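Local structure of thiamine pyrophosphokinase (Saccharomyces cerevisiae, 1IG0) at residues H62-C67 with P91-G96; S39-L44 with K57-H62. The protein transfers a pyrophosphate group from ATP to thiamine, making thiamine diphosphate and AMP, and is the only yeast enzyme able to do so. One frame throughout, in Å; residues are numbered along the deposited sequence.

Contact 1 of 2, residues H62-C67 with P91-G96; sequences HDLKVC and PNYIIG
Just ahead of strand 93-96, Asn92 grips Lys65 of the neighbouring strand by its side-chain O and its backbone N. Lys65 N donates to Asn92 OD1 at 2.8 Å (angle at the hydrogen 151°), while Asn92 N donates back to Lys65 O, also at 2.8 Å. Asn92 CG stands beside its own backbone N (chi1 -63°), which turns the carboxamide toward the neighbouring strand; a water joins its ND2 to Asp63 O. Lys65 O also receives a weak bond from Tyr93 N at 3.4 Å, after which Cys67 N to Tyr93 O at 2.9 Å and Ile95 N to Cys67 O at 3.2 Å continue the pairing. On one face Leu64 CD1 lies at the edge of the Tyr93 ring, 3.6 Å from CE1, and also packs on Asn92 CB. On the other, Cys67 SG touches Pro91 CB at 3.7 Å. The bent Lys65 chain curls back, and its NZ is bound by the carbonyls of His62 and Asp63. Farther out, Tyr93 OH bonds to His137 of helix 126-139, and strands 38-43 and 115-118 flank the pair. Bridges Val66-Tyr93 and Cys67-Ile94 mark a parallel strand pair joined by a helical crossover (helices 71-78 and 83-88) in the alpha-beta-alpha catalytic domain.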
# COMPACT_ATOMS: atom_id res chain seq x y z
N HIS B 62 -6.58 18.31 -17.20
CA HIS B 62 -6.70 17.06 -17.92
C HIS B 62 -7.90 17.07 -18.86
O HIS B 62 -8.93 17.67 -18.57
CB HIS B 62 -6.80 15.89 -16.94
CG HIS B 62 -5.56 15.68 -16.14
ND1 HIS B 62 -5.17 16.53 -15.13
CD2 HIS B 62 -4.58 14.74 -16.23
CE1 HIS B 62 -4.01 16.13 -14.64
NE2 HIS B 62 -3.63 15.05 -15.29
N ASP B 63 -7.74 16.42 -20.01
CA ASP B 63 -8.79 16.37 -21.02
C ASP B 63 -9.93 15.41 -20.68
O ASP B 63 -11.05 15.83 -20.40
CB ASP B 63 -8.18 16.01 -22.37
CG ASP B 63 -9.22 15.84 -23.46
OD1 ASP B 63 -10.26 16.52 -23.40
OD2 ASP B 63 -8.98 15.04 -24.39
N LEU B 64 -9.63 14.11 -20.72
CA LEU B 64 -10.64 13.10 -20.43
C LEU B 64 -10.74 12.78 -18.94
O LEU B 64 -9.74 12.78 -18.22
CB LEU B 64 -10.31 11.81 -21.20
CG LEU B 64 -11.34 10.68 -21.13
CD1 LEU B 64 -12.57 11.06 -21.94
CD2 LEU B 64 -10.74 9.40 -21.68
N LYS B 65 -11.96 12.51 -18.48
CA LYS B 65 -12.21 12.15 -17.09
C LYS B 65 -13.00 10.85 -17.08
O LYS B 65 -14.07 10.76 -17.67
CB LYS B 65 -13.00 13.23 -16.35
CG LYS B 65 -12.24 14.53 -16.12
CD LYS B 65 -12.29 15.42 -17.34
CE LYS B 65 -11.55 16.73 -17.09
NZ LYS B 65 -11.72 17.66 -18.24
N VAL B 66 -12.46 9.84 -16.41
CA VAL B 66 -13.11 8.54 -16.35
C VAL B 66 -13.36 8.09 -14.92
O VAL B 66 -12.50 8.23 -14.05
CB VAL B 66 -12.25 7.46 -17.07
CG1 VAL B 66 -12.89 6.09 -16.92
CG2 VAL B 66 -12.09 7.82 -18.54
N CYS B 67 -14.55 7.54 -14.69
CA CYS B 67 -14.93 7.03 -13.38
C CYS B 67 -15.02 5.52 -13.44
O CYS B 67 -15.69 4.96 -14.31
CB CYS B 67 -16.28 7.60 -12.94
SG CYS B 67 -16.23 9.28 -12.30
N PRO B 91 -18.13 13.45 -15.55
CA PRO B 91 -17.09 12.61 -16.15
C PRO B 91 -17.47 12.28 -17.59
O PRO B 91 -18.65 12.32 -17.94
CB PRO B 91 -17.09 11.38 -15.25
CG PRO B 91 -18.53 11.25 -14.90
CD PRO B 91 -18.93 12.68 -14.58
N ASN B 92 -16.48 11.96 -18.42
CA ASN B 92 -16.77 11.62 -19.81
C ASN B 92 -17.31 10.19 -19.89
O ASN B 92 -18.23 9.92 -20.66
CB ASN B 92 -15.52 11.75 -20.68
CG ASN B 92 -15.00 13.17 -20.74
OD1 ASN B 92 -14.15 13.57 -19.95
ND2 ASN B 92 -15.52 13.95 -21.68
N TYR B 93 -16.73 9.29 -19.10
CA TYR B 93 -17.16 7.90 -19.08
C TYR B 93 -17.29 7.34 -17.67
O TYR B 93 -16.66 7.81 -16.73
CB TYR B 93 -16.17 6.99 -19.81
CG TYR B 93 -15.90 7.27 -21.27
CD1 TYR B 93 -14.83 8.07 -21.66
CD2 TYR B 93 -16.69 6.68 -22.26
CE1 TYR B 93 -14.54 8.27 -23.01
CE2 TYR B 93 -16.40 6.87 -23.61
CZ TYR B 93 -15.32 7.66 -23.98
OH TYR B 93 -15.02 7.83 -25.31
N ILE B 94 -18.12 6.30 -17.56
CA ILE B 94 -18.33 5.56 -16.33
C ILE B 94 -18.33 4.13 -16.86
O ILE B 94 -19.14 3.78 -17.72
CB ILE B 94 -19.68 5.84 -15.66
CG1 ILE B 94 -19.72 7.28 -15.13
CG2 ILE B 94 -19.91 4.86 -14.52
CD1 ILE B 94 -21.02 7.62 -14.41
N ILE B 95 -17.41 3.30 -16.37
CA ILE B 95 -17.34 1.93 -16.84
C ILE B 95 -17.11 0.93 -15.72
O ILE B 95 -16.40 1.21 -14.75
CB ILE B 95 -16.23 1.79 -17.91
CG1 ILE B 95 -16.28 0.41 -18.56
CG2 ILE B 95 -14.87 2.06 -17.28
CD1 ILE B 95 -15.39 0.28 -19.78
N GLY B 96 -17.72 -0.25 -15.86
CA GLY B 96 -17.60 -1.30 -14.86
C GLY B 96 -18.85 -2.16 -14.92
O GLY B 96 -19.66 -1.99 -15.82
O HOH W 1 -13.31 15.78 -22.44

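Contact 2 of 2, residues S39-L44 with K57-H62; sequences STLLIL and KIWKLH
Strand 39-43 and helix 57-61 are inclined at 136° between their N-to-C directions, with a closest axial approach of 8.3 Å. The backbones draw together near the carboxyl-terminal side of segment 57-62, Ser39 CA and His62 CA being 5.2 Å apart. No hydrogen bond crosses between the segments, so the contact rests on side-chain packing. Leu41 is its middle: with CG anti to the backbone N (chi1 173°), its two methyls divide between neighbouring helix residues. CD1 meets Ile58 CG2 at 3.7 Å, and CD2 meets Trp59 CE3 at 3.8 Å, approaching the indole obliquely. Ile43 CD1 comes to the edge of the same ring, near its plane, 4.3 Å from CZ3. Toward the start of the strand, the imidazole of His62 brings CD2 to 3.4 Å from Thr40 O. Its ND1 donates to Ile58 O at 2.6 Å, in the carbonyl plane, a bond back to the residue four earlier in the chain that helps fix the ring's rotation. Ser39 OG packs against His62 CA and accepts a hydrogen bond from the amide of Asp63, tying the strand to the turn after the helix. Trp59 also has Tyr89 edge-to-face and Lys65 in a cation-pi contact. This is the strand-helix half of a beta-alpha-beta unit, in which helix 52-61 covers one face of the parallel part of the mixed sheet before the chain enters strand 64-68.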
# COMPACT_ATOMS: atom_id res chain seq x y z
N SER B 39 -4.30 13.55 -22.26
CA SER B 39 -4.34 13.46 -20.80
C SER B 39 -5.66 12.94 -20.28
O SER B 39 -6.71 13.10 -20.92
CB SER B 39 -4.05 14.83 -20.19
OG SER B 39 -4.99 15.79 -20.63
N THR B 40 -5.61 12.31 -19.11
CA THR B 40 -6.81 11.76 -18.50
C THR B 40 -6.71 11.76 -16.98
O THR B 40 -5.64 11.51 -16.42
CB THR B 40 -7.05 10.30 -18.95
OG1 THR B 40 -7.21 10.25 -20.37
CG2 THR B 40 -8.30 9.73 -18.28
N LEU B 41 -7.82 12.07 -16.34
CA LEU B 41 -7.90 12.06 -14.89
C LEU B 41 -8.77 10.85 -14.58
O LEU B 41 -9.96 10.82 -14.92
CB LEU B 41 -8.58 13.32 -14.35
CG LEU B 41 -8.85 13.32 -12.85
CD1 LEU B 41 -7.54 13.21 -12.08
CD2 LEU B 41 -9.59 14.60 -12.46
N LEU B 42 -8.18 9.84 -13.96
CA LEU B 42 -8.91 8.62 -13.63
C LEU B 42 -9.30 8.58 -12.16
O LEU B 42 -8.45 8.69 -11.28
CB LEU B 42 -8.06 7.40 -13.96
CG LEU B 42 -8.59 6.02 -13.55
CD1 LEU B 42 -9.93 5.77 -14.23
CD2 LEU B 42 -7.58 4.95 -13.94
N ILE B 43 -10.59 8.43 -11.91
CA ILE B 43 -11.10 8.37 -10.54
C ILE B 43 -11.50 6.94 -10.23
O ILE B 43 -12.40 6.38 -10.86
CB ILE B 43 -12.32 9.28 -10.35
CG1 ILE B 43 -11.97 10.71 -10.75
CG2 ILE B 43 -12.77 9.25 -8.89
CD1 ILE B 43 -13.13 11.69 -10.66
N LEU B 44 -10.84 6.35 -9.24
CA LEU B 44 -11.13 4.98 -8.84
C LEU B 44 -12.12 4.97 -7.67
O LEU B 44 -12.37 6.00 -7.05
CB LEU B 44 -9.83 4.25 -8.48
CG LEU B 44 -8.89 4.17 -9.68
CD1 LEU B 44 -7.54 3.63 -9.26
CD2 LEU B 44 -9.52 3.30 -10.76
N LYS B 57 -8.30 22.42 -10.31
CA LYS B 57 -7.14 22.64 -11.16
C LYS B 57 -6.72 21.40 -11.94
O LYS B 57 -6.49 21.47 -13.15
CB LYS B 57 -5.96 23.13 -10.31
CG LYS B 57 -4.73 23.51 -11.12
CD LYS B 57 -5.07 24.58 -12.14
CE LYS B 57 -3.85 25.00 -12.94
NZ LYS B 57 -4.18 26.04 -13.95
N ILE B 58 -6.61 20.28 -11.25
CA ILE B 58 -6.22 19.03 -11.89
C ILE B 58 -7.26 18.62 -12.92
O ILE B 58 -6.93 18.03 -13.96
CB ILE B 58 -6.05 17.91 -10.84
CG1 ILE B 58 -4.81 18.19 -9.99
CG2 ILE B 58 -5.96 16.55 -11.53
CD1 ILE B 58 -4.62 17.23 -8.84
N TRP B 59 -8.52 18.92 -12.64
CA TRP B 59 -9.60 18.59 -13.57
C TRP B 59 -9.43 19.43 -14.84
O TRP B 59 -9.54 18.92 -15.95
CB TRP B 59 -10.96 18.87 -12.92
CG TRP B 59 -12.13 18.51 -13.78
CD1 TRP B 59 -12.61 19.19 -14.86
CD2 TRP B 59 -12.98 17.36 -13.62
NE1 TRP B 59 -13.70 18.55 -15.39
CE2 TRP B 59 -13.95 17.42 -14.65
CE3 TRP B 59 -13.02 16.29 -12.72
CZ2 TRP B 59 -14.95 16.45 -14.80
CZ3 TRP B 59 -14.01 15.32 -12.87
CH2 TRP B 59 -14.96 15.41 -13.90
N LYS B 60 -9.16 20.71 -14.66
CA LYS B 60 -8.98 21.62 -15.78
C LYS B 60 -7.72 21.28 -16.58
O LYS B 60 -7.66 21.51 -17.79
CB LYS B 60 -8.90 23.07 -15.28
CG LYS B 60 -8.89 24.11 -16.39
CD LYS B 60 -8.91 25.53 -15.82
CE LYS B 60 -9.05 26.57 -16.92
NZ LYS B 60 -7.93 26.51 -17.89
N LEU B 61 -6.72 20.73 -15.90
CA LEU B 61 -5.46 20.37 -16.55
C LEU B 61 -5.50 19.07 -17.34
O LEU B 61 -4.56 18.75 -18.07
CB LEU B 61 -4.34 20.29 -15.51
CG LEU B 61 -3.82 21.62 -14.95
CD1 LEU B 61 -2.80 21.35 -13.85
CD2 LEU B 61 -3.19 22.43 -16.08
N HIS B 62 -6.58 18.31 -17.20
CA HIS B 62 -6.70 17.06 -17.92
C HIS B 62 -7.90 17.07 -18.86
O HIS B 62 -8.93 17.67 -18.57
CB HIS B 62 -6.80 15.89 -16.94
CG HIS B 62 -5.56 15.68 -16.14
ND1 HIS B 62 -5.17 16.53 -15.13
CD2 HIS B 62 -4.58 14.74 -16.23
CE1 HIS B 62 -4.01 16.13 -14.64
NE2 HIS B 62 -3.63 15.05 -15.29

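Both contacts are largely buried, with centres 9 Å apart, and follow each other along the chain, His62 belonging to both. Contact 2 packs helix 52-61 on strand 38-43; contact 1 then pairs strand 64-68 with strand 93-96. Strand 64-68 connects them within the sheet, since Leu64 O lies 2.8 Å from Leu41 N and Val66 O 2.9 Å from Ile43 N, both probable hydrogen bonds. Their chemistry follows their place: contact 1, within the sheet, depends on backbone bonds and a polar Asn92 end near solvent, whereas contact 2, between layers, is mainly apolar. Lys65 also bridges them, its CE packing 3.2 Å from Trp59 O.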